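Local coordinates for extracellular solute-binding protein, family 7 (Colwellia psychrerythraea, PDB 4PET), which probably serves as the periplasmic solute-binding component of a TRAP transporter, holding pyruvate together with a calcium ion, at residues 121-126 against 333-338. Residues are numbered along the deposited sequence; the frame is centred on the assembly and turned at random.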
loop_
_atom_site.group_PDB
_atom_site.type_symbol
_atom_site.label_atom_id
_atom_site.label_comp_id
_atom_site.label_asym_id
_atom_site.label_seq_id
_atom_site.Cartn_x
_atom_site.Cartn_y
_atom_site.Cartn_z
ATOM N N HIS A 121 4.810 0.193 -5.603
ATOM C CA HIS A 121 3.751 1.073 -6.055
ATOM C C HIS A 121 4.272 2.491 -6.356
ATOM O O HIS A 121 3.887 3.091 -7.342
ATOM C CB HIS A 121 2.632 1.098 -5.024
ATOM C CG HIS A 121 1.885 -0.196 -4.944
ATOM N ND1 HIS A 121 1.131 -0.561 -3.848
ATOM C CD2 HIS A 121 1.764 -1.204 -5.840
ATOM C CE1 HIS A 121 0.583 -1.741 -4.072
ATOM N NE2 HIS A 121 0.954 -2.154 -5.274
ATOM N N ALA A 122 5.169 2.989 -5.516
ATOM C CA ALA A 122 5.842 4.244 -5.755
ATOM C C ALA A 122 6.580 4.163 -7.077
ATOM O O ALA A 122 6.557 5.111 -7.902
ATOM C CB ALA A 122 6.822 4.532 -4.627
ATOM N N TRP A 123 7.263 3.050 -7.268
ATOM C CA TRP A 123 8.051 2.870 -8.473
ATOM C C TRP A 123 7.154 2.888 -9.707
ATOM O O TRP A 123 7.471 3.609 -10.665
ATOM C CB TRP A 123 8.868 1.577 -8.438
ATOM C CG TRP A 123 9.594 1.324 -9.733
ATOM C CD1 TRP A 123 10.697 1.970 -10.179
ATOM C CD2 TRP A 123 9.252 0.361 -10.759
ATOM N NE1 TRP A 123 11.061 1.497 -11.424
ATOM C CE2 TRP A 123 10.193 0.506 -11.798
ATOM C CE3 TRP A 123 8.247 -0.592 -10.895
ATOM C CZ2 TRP A 123 10.174 -0.293 -12.947
ATOM C CZ3 TRP A 123 8.209 -1.369 -12.051
ATOM C CH2 TRP A 123 9.169 -1.221 -13.060
ATOM N N PHE A 124 6.035 2.148 -9.668
ATOM C CA PHE A 124 5.087 2.074 -10.794
ATOM C C PHE A 124 4.483 3.418 -11.164
ATOM O O PHE A 124 4.550 3.835 -12.293
ATOM C CB PHE A 124 3.902 1.124 -10.539
ATOM C CG PHE A 124 4.139 -0.273 -10.981
ATOM C CD1 PHE A 124 4.338 -0.577 -12.330
ATOM C CD2 PHE A 124 4.188 -1.307 -10.042
ATOM C CE1 PHE A 124 4.587 -1.887 -12.736
ATOM C CE2 PHE A 124 4.416 -2.631 -10.448
ATOM C CZ PHE A 124 4.614 -2.920 -11.789
ATOM N N TYR A 125 3.875 4.071 -10.185
ATOM C CA TYR A 125 3.085 5.248 -10.413
ATOM C C TYR A 125 3.857 6.581 -10.441
ATOM O O TYR A 125 3.375 7.560 -10.996
ATOM C CB TYR A 125 1.990 5.251 -9.342
ATOM C CG TYR A 125 0.950 4.184 -9.590
ATOM C CD1 TYR A 125 0.232 4.172 -10.786
ATOM C CD2 TYR A 125 0.676 3.190 -8.652
ATOM C CE1 TYR A 125 -0.736 3.209 -11.043
ATOM C CE2 TYR A 125 -0.310 2.196 -8.913
ATOM C CZ TYR A 125 -1.005 2.233 -10.114
ATOM O OH TYR A 125 -1.997 1.321 -10.408
ATOM N N TYR A 126 5.054 6.610 -9.866
ATOM C CA TYR A 126 5.820 7.829 -9.758
ATOM C C TYR A 126 7.286 7.676 -10.142
ATOM O O TYR A 126 7.965 8.660 -10.335
ATOM C CB TYR A 126 5.703 8.417 -8.325
ATOM C CG TYR A 126 4.303 8.872 -8.028
ATOM C CD1 TYR A 126 3.859 10.127 -8.442
ATOM C CD2 TYR A 126 3.392 8.021 -7.414
ATOM C CE1 TYR A 126 2.561 10.545 -8.207
ATOM C CE2 TYR A 126 2.087 8.436 -7.166
ATOM C CZ TYR A 126 1.683 9.688 -7.575
ATOM O OH TYR A 126 0.396 10.093 -7.377
ATOM N N ASN A 333 16.948 -0.932 -9.896
ATOM C CA ASN A 333 18.064 -0.974 -8.971
ATOM C C ASN A 333 18.277 0.413 -8.308
ATOM O O ASN A 333 18.352 0.532 -7.084
ATOM C CB ASN A 333 19.321 -1.489 -9.702
ATOM C CG ASN A 333 20.549 -1.519 -8.809
ATOM O OD1 ASN A 333 21.513 -0.768 -9.019
ATOM N ND2 ASN A 333 20.527 -2.393 -7.813
ATOM N N ASP A 334 18.316 1.459 -9.122
ATOM C CA ASP A 334 18.476 2.815 -8.601
ATOM C C ASP A 334 17.274 3.194 -7.761
ATOM O O ASP A 334 17.438 3.800 -6.720
ATOM C CB ASP A 334 18.559 3.834 -9.724
ATOM C CG ASP A 334 19.802 3.692 -10.548
ATOM O OD1 ASP A 334 20.673 2.878 -10.151
ATOM O OD2 ASP A 334 19.877 4.395 -11.587
ATOM N N TYR A 335 16.071 2.865 -8.231
ATOM C CA TYR A 335 14.877 3.226 -7.488
ATOM C C TYR A 335 14.847 2.494 -6.136
ATOM O O TYR A 335 14.637 3.120 -5.095
ATOM C CB TYR A 335 13.582 3.034 -8.279
ATOM C CG TYR A 335 12.447 3.867 -7.664
ATOM C CD1 TYR A 335 12.256 5.201 -8.041
ATOM C CD2 TYR A 335 11.617 3.339 -6.661
ATOM C CE1 TYR A 335 11.259 5.978 -7.463
ATOM C CE2 TYR A 335 10.620 4.106 -6.084
ATOM C CZ TYR A 335 10.444 5.424 -6.483
ATOM O OH TYR A 335 9.460 6.187 -5.892
ATOM N N LYS A 336 15.115 1.196 -6.135
ATOM C CA LYS A 336 15.190 0.468 -4.876
ATOM C C LYS A 336 16.207 1.096 -3.923
ATOM O O LYS A 336 15.905 1.289 -2.754
ATOM C CB LYS A 336 15.475 -1.011 -5.099
ATOM C CG LYS A 336 15.553 -1.789 -3.775
ATOM C CD LYS A 336 15.986 -3.211 -3.976
ATOM C CE LYS A 336 17.371 -3.276 -4.572
ATOM N NZ LYS A 336 18.191 -4.310 -3.916
ATOM N N HIS A 337 17.389 1.465 -4.417
ATOM C CA HIS A 337 18.391 2.069 -3.537
ATOM C C HIS A 337 17.833 3.336 -2.855
ATOM O O HIS A 337 18.080 3.594 -1.655
ATOM C CB HIS A 337 19.673 2.368 -4.327
ATOM C CG HIS A 337 20.701 3.141 -3.560
ATOM N ND1 HIS A 337 21.495 2.567 -2.586
ATOM C CD2 HIS A 337 21.066 4.445 -3.619
ATOM C CE1 HIS A 337 22.304 3.482 -2.081
ATOM N NE2 HIS A 337 22.069 4.629 -2.694
ATOM N N GLN A 338 17.076 4.119 -3.619
ATOM C CA GLN A 338 16.579 5.398 -3.148
ATOM C C GLN A 338 15.446 5.246 -2.153
ATOM O O GLN A 338 15.484 5.832 -1.063
ATOM C CB GLN A 338 16.100 6.231 -4.316
ATOM C CG GLN A 338 15.366 7.485 -3.907
ATOM C CD GLN A 338 15.105 8.378 -5.087
ATOM O OE1 GLN A 338 13.965 8.516 -5.553
ATOM N NE2 GLN A 338 16.163 8.977 -5.593
#
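Tyr-335 turns one face of its ring to the CA of Trp-123, and this single residue makes every contact that 333-338 has with 121-126. The face contact rests on the position of Trp-123 CA, which stands 4.1 Å from the centroid of the Tyr-335 ring and only 25° off its normal, a CH-pi geometry; it lies 3.7 Å above the ring plane, displaced toward the rim. Beside it, Trp-123 CB lies 3.7 Å from Tyr-335 CD2. The indole does not stack flat on the phenol. Its five-membered ring turns an edge to the phenol face, with planes at 61° and centroids 5.3 Å apart, an offset edge-to-face pair. The leading atom is Trp-123 CD1, 3.6 Å from Tyr-335 CG and equally close to Tyr-335 CB, so the indole edge meets the base of the phenol. With CG anti to the backbone N (chi1 -160°), Tyr-335 extends across to helix 117-126, and its far end arrives at Ala-122, whose CB lies near the phenol plane, 3.4 Å from Tyr-335 OH.

No hydrogen bond joins the two segments; the polar ends are satisfied by others. Trp-123 NE1 bonds to Ser-331 OG, one turn before Tyr-335 on helix 323-353, which probably helps hold the tilt of the indole. Tyr-335 OH bonds to His-278 ND1 of the second subunit, and Ala-122 also packs on Ser-274 of that subunit. What results is a buried aromatic helix-helix contact, tying helix 117-126 to the long C-terminal helix 323-353 of this DctP-family solute-binding fold where its dimer partner adjoins.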